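Local coordinates for protein acetyl-CoA acetyltransferase A (Ascaris suum, PDB 6BJA) that probably transfers acetyl groups between coenzyme A thioesters, as a member of the thiolase family that binds coenzyme A, at residues R18-S23 / V217-D222; T58-V63 / N71-I76; S284-G289 / V303-S308. All blocks are in the same frame, centred on the assembly; numbering follows the deposited sequence.

Interaction 1: R18-S23 / V217-D222; sequences RTPIAS and VVLTED
D222 OD1 is gripped by two donors from the segment R18-S23. The guanidinium of R18 meets the carboxylate end-on, NH1 bonding OD1 in an almost straight line (2.8 Å, 179°) and NH2 bonding OD2 at the same 2.8 Å. Both oxygens use their syn lone pairs, and the two flat groups lie nearly coplanar, 11° apart. The anti lone pair of OD1 remains for the backbone N of I21, which approaches to 2.8 Å. One carboxylate thus ties the guanidinium of R18 to the peptide N-H of I21, three residues further on. Outside the pair, OD2 also accepts from W195 NE1, while R18 NE forms a salt bridge with E203; the rotation of both groups is therefore fixed in a buried setting. Strand 11-23 belongs to the N-terminal half of the thiolase fold, whereas V217-D222 comes from the long insertion between strands 116-124 and 257-267, the loop domain of thiolases, so the contact fastens that insertion to the sheet. Beside the ion pair, the ring of P20 presses on the backbone of the other segment, CG lying 3.5 Å from L219 O and CB 3.6 Å from E221 C. L219, with CG anti to its N (chi1 -179°), sends CD2 between P20 CB at 3.8 Å and A22 CB at 3.9 Å.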
loop_
_atom_site.group_PDB
_atom_site.type_symbol
_atom_site.label_atom_id
_atom_site.label_comp_id
_atom_site.label_asym_id
_atom_site.label_seq_id
_atom_site.Cartn_x
_atom_site.Cartn_y
_atom_site.Cartn_z
ATOM N N ARG A 18 -2.451 22.214 -28.731
ATOM C CA ARG A 18 -2.756 21.132 -27.806
ATOM C C ARG A 18 -2.123 19.823 -28.249
ATOM O O ARG A 18 -1.863 19.631 -29.411
ATOM C CB ARG A 18 -4.268 20.960 -27.699
ATOM C CG ARG A 18 -4.935 20.431 -28.976
ATOM C CD ARG A 18 -6.401 20.203 -28.740
ATOM N NE ARG A 18 -7.149 19.562 -29.824
ATOM C CZ ARG A 18 -7.301 18.254 -29.982
ATOM N NH1 ARG A 18 -6.676 17.393 -29.203
ATOM N NH2 ARG A 18 -8.106 17.794 -30.938
ATOM N N THR A 19 -1.875 18.922 -27.314
ATOM C CA THR A 19 -1.551 17.556 -27.659
ATOM C C THR A 19 -2.798 16.866 -28.175
ATOM O O THR A 19 -3.924 17.297 -27.898
ATOM C CB THR A 19 -1.017 16.765 -26.453
ATOM O OG1 THR A 19 -2.082 16.603 -25.501
ATOM C CG2 THR A 19 0.172 17.436 -25.810
ATOM N N PRO A 20 -2.623 15.772 -28.923
ATOM C CA PRO A 20 -3.729 14.834 -29.037
ATOM C C PRO A 20 -4.086 14.372 -27.634
ATOM O O PRO A 20 -3.235 14.384 -26.725
ATOM C CB PRO A 20 -3.163 13.681 -29.856
ATOM C CG PRO A 20 -1.843 14.205 -30.403
ATOM C CD PRO A 20 -1.373 15.176 -29.376
ATOM N N ILE A 21 -5.322 13.947 -27.466
ATOM C CA ILE A 21 -5.802 13.479 -26.171
ATOM C C ILE A 21 -5.782 11.957 -26.183
ATOM O O ILE A 21 -6.377 11.339 -27.066
ATOM C CB ILE A 21 -7.206 14.011 -25.877
ATOM C CG1 ILE A 21 -7.193 15.545 -25.797
ATOM C CG2 ILE A 21 -7.732 13.404 -24.606
ATOM C CD1 ILE A 21 -8.566 16.170 -25.831
ATOM N N ALA A 22 -5.071 11.346 -25.238
ATOM C CA ALA A 22 -4.931 9.892 -25.205
ATOM C C ALA A 22 -5.875 9.272 -24.181
ATOM O O ALA A 22 -6.305 9.924 -23.213
ATOM C CB ALA A 22 -3.483 9.487 -24.909
ATOM N N SER A 23 -6.232 8.017 -24.428
ATOM C CA SER A 23 -7.052 7.259 -23.500
ATOM C C SER A 23 -6.308 6.903 -22.212
ATOM O O SER A 23 -5.087 6.974 -22.110
ATOM C CB SER A 23 -7.552 5.985 -24.161
ATOM O OG SER A 23 -8.334 6.327 -25.290
ATOM N N VAL A 217 5.455 5.282 -32.089
ATOM C CA VAL A 217 6.550 6.084 -31.551
ATOM C C VAL A 217 6.134 7.554 -31.407
ATOM O O VAL A 217 6.870 8.384 -30.857
ATOM C CB VAL A 217 7.819 5.991 -32.452
ATOM C CG1 VAL A 217 8.522 4.656 -32.258
ATOM C CG2 VAL A 217 7.470 6.220 -33.922
ATOM N N VAL A 218 4.951 7.871 -31.913
ATOM C CA VAL A 218 4.456 9.231 -31.887
ATOM C C VAL A 218 2.938 9.180 -31.890
ATOM O O VAL A 218 2.324 8.385 -32.607
ATOM C CB VAL A 218 4.990 10.068 -33.095
ATOM C CG1 VAL A 218 4.553 9.474 -34.407
ATOM C CG2 VAL A 218 4.568 11.509 -32.986
ATOM N N LEU A 219 2.331 10.023 -31.069
ATOM C CA LEU A 219 0.878 10.168 -31.029
ATOM C C LEU A 219 0.514 11.409 -31.825
ATOM O O LEU A 219 0.987 12.497 -31.517
ATOM C CB LEU A 219 0.379 10.274 -29.589
ATOM C CG LEU A 219 -1.130 10.407 -29.458
ATOM C CD1 LEU A 219 -1.820 9.103 -29.876
ATOM C CD2 LEU A 219 -1.505 10.811 -28.042
ATOM N N THR A 220 -0.312 11.233 -32.860
ATOM C CA THR A 220 -0.672 12.328 -33.756
ATOM C C THR A 220 -2.169 12.629 -33.839
ATOM O O THR A 220 -2.553 13.632 -34.430
ATOM C CB THR A 220 -0.181 12.036 -35.186
ATOM O OG1 THR A 220 -0.844 10.871 -35.681
ATOM C CG2 THR A 220 1.322 11.835 -35.182
ATOM N N GLU A 221 -2.996 11.759 -33.250
ATOM C CA GLU A 221 -4.462 11.856 -33.333
ATOM C C GLU A 221 -5.097 11.527 -31.986
ATOM O O GLU A 221 -4.610 10.669 -31.273
ATOM C CB GLU A 221 -5.039 10.895 -34.383
ATOM C CG GLU A 221 -4.553 11.094 -35.778
ATOM C CD GLU A 221 -5.306 10.206 -36.761
ATOM O OE1 GLU A 221 -6.064 9.309 -36.316
ATOM O OE2 GLU A 221 -5.142 10.426 -37.977
ATOM N N ASP A 222 -6.184 12.209 -31.655
ATOM C CA ASP A 222 -6.979 11.870 -30.495
ATOM C C ASP A 222 -7.369 10.396 -30.534
ATOM O O ASP A 222 -7.652 9.852 -31.607
ATOM C CB ASP A 222 -8.245 12.733 -30.433
ATOM C CG ASP A 222 -7.948 14.220 -30.309
ATOM O OD1 ASP A 222 -7.009 14.613 -29.567
ATOM O OD2 ASP A 222 -8.664 15.010 -30.947
#

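Interaction 2: T58-V63 / N71-I76; sequences TIVGNV and NIARQI
V60 and A73 meet side chain to side chain where strand 57-61 lies on helix 72-79. V60 CG2 comes within 3.5 Å of A73 CB, tighter than usual for two carbons. The segment axes pass 7.9 Å apart, with 127° between their N-to-C directions, a close approach consistent with the small side chain of A73. V60 CG1 is anti to the backbone N (chi1 -176°), which leaves CG2 beside that N and over A73, with both methyls near I76 CD1. There the two side chains reach toward each other tip to tip, I76 CD1 standing 4.2 Å from V60 CG2.

Just beyond the C-terminal end of the strand, N62 and I72 cross at about a right angle. The isoleucine holds CG1 between its backbone N and carbonyl carbon (chi1 61°), and its CD1 lies 3.7 Å from N62 CB and equally near N62 CG. The methyl thus packs against the CB and the amide of N62, whose ND2 donates to S122 O. At the other end T58 offers only its methyl, CG2 lying 3.9 Å from A73 O, while its hydroxyl pairs with S77 OG.

Behind the interface, N71 occupies the N-cap position of the helix, and its OD1 is hydrogen-bonded to T90 OG1, tying the helix start to strand 87-92. R74, on the far side of the helix, donates through NE to G386 O of the second subunit. Strand 57-61, helix 72-79 and the neighbouring parallel strand 87-92 make a beta-alpha-beta unit; I72, A73 and I76 of the helix cover the face of the sheet presented by T58 and V60, with N62 just past it, as in the layered alpha/beta architecture of thiolases.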
loop_
_atom_site.group_PDB
_atom_site.type_symbol
_atom_site.label_atom_id
_atom_site.label_comp_id
_atom_site.label_asym_id
_atom_site.label_seq_id
_atom_site.Cartn_x
_atom_site.Cartn_y
_atom_site.Cartn_z
ATOM N N THR A 58 4.297 31.680 -16.078
ATOM C CA THR A 58 3.765 30.395 -16.522
ATOM C C THR A 58 2.680 29.973 -15.562
ATOM O O THR A 58 2.960 29.806 -14.375
ATOM C CB THR A 58 4.861 29.366 -16.563
ATOM O OG1 THR A 58 5.891 29.846 -17.445
ATOM C CG2 THR A 58 4.353 28.020 -17.067
ATOM N N ILE A 59 1.451 29.844 -16.057
ATOM C CA ILE A 59 0.298 29.572 -15.195
ATOM C C ILE A 59 -0.320 28.272 -15.674
ATOM O O ILE A 59 -0.753 28.193 -16.816
ATOM C CB ILE A 59 -0.767 30.688 -15.253
ATOM C CG1 ILE A 59 -0.138 32.057 -15.038
ATOM C CG2 ILE A 59 -1.886 30.414 -14.237
ATOM C CD1 ILE A 59 -1.021 33.209 -15.380
ATOM N N VAL A 60 -0.373 27.270 -14.803
ATOM C CA VAL A 60 -0.754 25.921 -15.203
ATOM C C VAL A 60 -1.907 25.354 -14.415
ATOM O O VAL A 60 -1.831 25.224 -13.193
ATOM C CB VAL A 60 0.409 24.931 -15.047
ATOM C CG1 VAL A 60 -0.012 23.551 -15.575
ATOM C CG2 VAL A 60 1.650 25.427 -15.773
ATOM N N GLY A 61 -2.974 24.972 -15.109
ATOM C CA GLY A 61 -4.043 24.218 -14.490
ATOM C C GLY A 61 -3.754 22.733 -14.397
ATOM O O GLY A 61 -3.310 22.095 -15.365
ATOM N N ASN A 62 -4.009 22.169 -13.221
ATOM C CA ASN A 62 -3.778 20.758 -12.945
ATOM C C ASN A 62 -4.579 20.373 -11.727
ATOM O O ASN A 62 -4.575 21.100 -10.749
ATOM C CB ASN A 62 -2.285 20.476 -12.706
ATOM C CG ASN A 62 -2.017 19.037 -12.334
ATOM O OD1 ASN A 62 -1.812 18.699 -11.156
ATOM N ND2 ASN A 62 -1.992 18.170 -13.337
ATOM N N VAL A 63 -5.288 19.254 -11.803
ATOM C CA VAL A 63 -6.128 18.793 -10.708
ATOM C C VAL A 63 -5.443 17.713 -9.862
ATOM O O VAL A 63 -5.390 17.827 -8.635
ATOM C CB VAL A 63 -7.467 18.264 -11.250
ATOM C CG1 VAL A 63 -8.371 17.810 -10.094
ATOM C CG2 VAL A 63 -8.137 19.334 -12.102
ATOM N N ASN A 71 5.212 22.193 -7.351
ATOM C CA ASN A 71 4.722 23.211 -8.297
ATOM C C ASN A 71 5.039 22.921 -9.755
ATOM O O ASN A 71 6.012 23.441 -10.300
ATOM C CB ASN A 71 5.299 24.574 -7.875
ATOM C CG ASN A 71 4.795 25.740 -8.716
ATOM O OD1 ASN A 71 3.850 25.628 -9.504
ATOM N ND2 ASN A 71 5.439 26.886 -8.538
ATOM N N ILE A 72 4.228 22.085 -10.389
ATOM C CA ILE A 72 4.612 21.609 -11.722
ATOM C C ILE A 72 4.768 22.761 -12.714
ATOM O O ILE A 72 5.533 22.627 -13.663
ATOM C CB ILE A 72 3.625 20.571 -12.303
ATOM C CG1 ILE A 72 2.221 21.143 -12.466
ATOM C CG2 ILE A 72 3.634 19.305 -11.464
ATOM C CD1 ILE A 72 1.348 20.243 -13.265
ATOM N N ALA A 73 4.083 23.881 -12.502
ATOM C CA ALA A 73 4.258 25.052 -13.365
ATOM C C ALA A 73 5.728 25.469 -13.431
ATOM O O ALA A 73 6.211 25.808 -14.505
ATOM C CB ALA A 73 3.417 26.206 -12.902
ATOM N N ARG A 74 6.445 25.407 -12.307
ATOM C CA ARG A 74 7.859 25.785 -12.308
ATOM C C ARG A 74 8.727 24.745 -13.043
ATOM O O ARG A 74 9.671 25.095 -13.753
ATOM C CB ARG A 74 8.335 25.969 -10.880
ATOM C CG ARG A 74 9.778 26.443 -10.752
ATOM C CD ARG A 74 9.949 27.857 -11.241
ATOM N NE ARG A 74 11.248 28.409 -10.795
ATOM C CZ ARG A 74 11.730 29.584 -11.186
ATOM N NH1 ARG A 74 11.030 30.380 -11.985
ATOM N NH2 ARG A 74 12.920 29.982 -10.746
ATOM N N GLN A 75 8.425 23.468 -12.858
ATOM C CA GLN A 75 9.118 22.412 -13.571
ATOM C C GLN A 75 8.951 22.596 -15.068
ATOM O O GLN A 75 9.908 22.503 -15.827
ATOM C CB GLN A 75 8.611 21.041 -13.151
ATOM C CG GLN A 75 8.838 20.685 -11.693
ATOM C CD GLN A 75 8.377 19.283 -11.401
ATOM O OE1 GLN A 75 8.796 18.325 -12.063
ATOM N NE2 GLN A 75 7.487 19.147 -10.432
ATOM N N ILE A 76 7.723 22.852 -15.491
ATOM C CA ILE A 76 7.417 23.025 -16.905
ATOM C C ILE A 76 8.131 24.250 -17.470
ATOM O O ILE A 76 8.765 24.207 -18.538
ATOM C CB ILE A 76 5.882 23.147 -17.101
ATOM C CG1 ILE A 76 5.212 21.801 -16.830
ATOM C CG2 ILE A 76 5.524 23.639 -18.511
ATOM C CD1 ILE A 76 3.703 21.911 -16.597
#

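Interaction 3: S284-G289 / V303-S308; sequences SYAEAG and VKQLLS
L306 lays its methyl CD1 over one face of the flat peptide group joining S284 to Y285, 3.7 Å from S284 C and 3.6 Å from Y285 CA. The phenol ring of Y285 leaves from the other side of the strand and packs edge-to-face with Y113 of the second subunit. Having CG anti to the backbone N (chi1 -176°) directs the leucine branch across to the strand, onto the peptide, and S284 OG lies 3.8 Å from the same CD1. That hydroxyl is hydrogen-bonded to Q309 NE2.

A286, the next residue of the strand to face the helix, offers a single methyl: its CB sits 3.9 Å from L306 CB and 3.8 Å from L306 N, in keeping with segment axes 7.1 Å apart. Q305 reaches the edge of this patch with its aliphatic part, CG being 4.1 Å from A286 CB. Its chain bends at chi2, and its NE2 is hydrogen-bonded to Q309 OE1.

Strand 280-289 pairs with strand 388-396, through backbone bonds to L393, A391 and A389. Helix 298-310 covers it on one side, running roughly antiparallel at 147°, and is itself packed against strand 377-384 and helix 327-337.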
loop_
_atom_site.group_PDB
_atom_site.type_symbol
_atom_site.label_atom_id
_atom_site.label_comp_id
_atom_site.label_asym_id
_atom_site.label_seq_id
_atom_site.Cartn_x
_atom_site.Cartn_y
_atom_site.Cartn_z
ATOM N N SER A 284 -13.528 39.457 -23.098
ATOM C CA SER A 284 -14.169 39.451 -21.795
ATOM C C SER A 284 -14.187 38.052 -21.218
ATOM O O SER A 284 -13.995 37.064 -21.946
ATOM C CB SER A 284 -15.601 39.987 -21.908
ATOM O OG SER A 284 -16.155 40.248 -20.628
ATOM N N TYR A 285 -14.436 37.963 -19.916
ATOM C CA TYR A 285 -14.639 36.679 -19.269
ATOM C C TYR A 285 -15.662 36.846 -18.144
ATOM O O TYR A 285 -15.921 37.960 -17.686
ATOM C CB TYR A 285 -13.319 36.123 -18.732
ATOM C CG TYR A 285 -12.701 36.963 -17.672
ATOM C CD1 TYR A 285 -13.114 36.804 -16.368
ATOM C CD2 TYR A 285 -11.730 37.906 -17.956
ATOM C CE1 TYR A 285 -12.607 37.528 -15.383
ATOM C CE2 TYR A 285 -11.190 38.674 -16.926
ATOM C CZ TYR A 285 -11.657 38.460 -15.641
ATOM O OH TYR A 285 -11.204 39.154 -14.541
ATOM N N ALA A 286 -16.234 35.732 -17.714
ATOM C CA ALA A 286 -17.207 35.736 -16.638
ATOM C C ALA A 286 -17.111 34.433 -15.878
ATOM O O ALA A 286 -16.672 33.406 -16.419
ATOM C CB ALA A 286 -18.596 35.934 -17.184
ATOM N N GLU A 287 -17.546 34.472 -14.620
ATOM C CA GLU A 287 -17.520 33.310 -13.761
ATOM C C GLU A 287 -18.836 33.268 -13.008
ATOM O O GLU A 287 -19.347 34.312 -12.618
ATOM C CB GLU A 287 -16.347 33.378 -12.788
ATOM C CG GLU A 287 -14.976 33.506 -13.471
ATOM C CD GLU A 287 -13.840 33.815 -12.500
ATOM O OE1 GLU A 287 -13.882 34.878 -11.848
ATOM O OE2 GLU A 287 -12.891 33.014 -12.412
ATOM N N ALA A 288 -19.374 32.072 -12.835
ATOM C CA ALA A 288 -20.630 31.877 -12.126
ATOM C C ALA A 288 -20.523 30.740 -11.133
ATOM O O ALA A 288 -19.649 29.872 -11.235
ATOM C CB ALA A 288 -21.743 31.600 -13.106
ATOM N N GLY A 289 -21.399 30.755 -10.141
ATOM C CA GLY A 289 -21.456 29.656 -9.210
ATOM C C GLY A 289 -22.868 29.356 -8.742
ATOM O O GLY A 289 -23.672 30.266 -8.526
ATOM N N VAL A 303 -22.388 32.516 -19.078
ATOM C CA VAL A 303 -22.538 33.108 -20.407
ATOM C C VAL A 303 -23.543 34.270 -20.393
ATOM O O VAL A 303 -23.315 35.284 -21.043
ATOM C CB VAL A 303 -22.966 32.043 -21.430
ATOM C CG1 VAL A 303 -23.457 32.687 -22.741
ATOM C CG2 VAL A 303 -21.821 31.094 -21.676
ATOM N N LYS A 304 -24.631 34.140 -19.641
ATOM C CA LYS A 304 -25.598 35.238 -19.557
ATOM C C LYS A 304 -24.906 36.504 -19.042
ATOM O O LYS A 304 -25.088 37.585 -19.595
ATOM C CB LYS A 304 -26.783 34.847 -18.668
ATOM C CG LYS A 304 -27.697 33.868 -19.353
ATOM C CD LYS A 304 -28.816 33.379 -18.443
ATOM C CE LYS A 304 -29.582 32.276 -19.118
ATOM N NZ LYS A 304 -30.070 32.732 -20.449
ATOM N N GLN A 305 -24.052 36.341 -18.037
ATOM C CA GLN A 305 -23.277 37.445 -17.479
ATOM C C GLN A 305 -22.293 37.983 -18.509
ATOM O O GLN A 305 -22.193 39.182 -18.727
ATOM C CB GLN A 305 -22.538 36.986 -16.225
ATOM C CG GLN A 305 -21.691 38.055 -15.552
ATOM C CD GLN A 305 -22.482 39.298 -15.197
ATOM O OE1 GLN A 305 -23.585 39.214 -14.650
ATOM N NE2 GLN A 305 -21.926 40.461 -15.515
ATOM N N LEU A 306 -21.591 37.068 -19.165
ATOM C CA LEU A 306 -20.614 37.426 -20.188
ATOM C C LEU A 306 -21.223 38.291 -21.294
ATOM O O LEU A 306 -20.669 39.317 -21.680
ATOM C CB LEU A 306 -20.026 36.149 -20.786
ATOM C CG LEU A 306 -18.908 36.272 -21.821
ATOM C CD1 LEU A 306 -17.636 36.790 -21.181
ATOM C CD2 LEU A 306 -18.651 34.930 -22.484
ATOM N N LEU A 307 -22.376 37.867 -21.799
ATOM C CA LEU A 307 -23.027 38.548 -22.914
ATOM C C LEU A 307 -23.615 39.883 -22.455
ATOM O O LEU A 307 -23.503 40.881 -23.159
ATOM C CB LEU A 307 -24.109 37.657 -23.516
ATOM C CG LEU A 307 -23.657 36.367 -24.205
ATOM C CD1 LEU A 307 -24.875 35.596 -24.695
ATOM C CD2 LEU A 307 -22.741 36.662 -25.373
ATOM N N SER A 308 -24.224 39.891 -21.273
ATOM C CA SER A 308 -24.785 41.116 -20.702
ATOM C C SER A 308 -23.739 42.222 -20.585
ATOM O O SER A 308 -23.942 43.329 -21.076
ATOM C CB SER A 308 -25.385 40.844 -19.322
ATOM O OG SER A 308 -25.899 42.044 -18.773
#

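All three contacts reach the same extended sheet, yet their chemistry differs. Interaction 1 is the polar one: a buried salt bridge and a backbone N-H bond to the same carboxylate join the sheet to an insertion far along the sequence. Interactions 2 and 3 are van der Waals packings of helix on strand, without hydrogen bonds between their segments; each has an alanine at its closest CA pair, contributed by the helix in interaction 2 and by the strand in interaction 3. They lie in the N- and C-terminal thiolase domains respectively, and both touch the second subunit. Interaction 2 is wholly buried, whereas interaction 3 includes an exposed glutamine. Strands 11-23 and 280-289 are sheet neighbours, although the centres of interactions 1 and 3 lie about 32 Å apart.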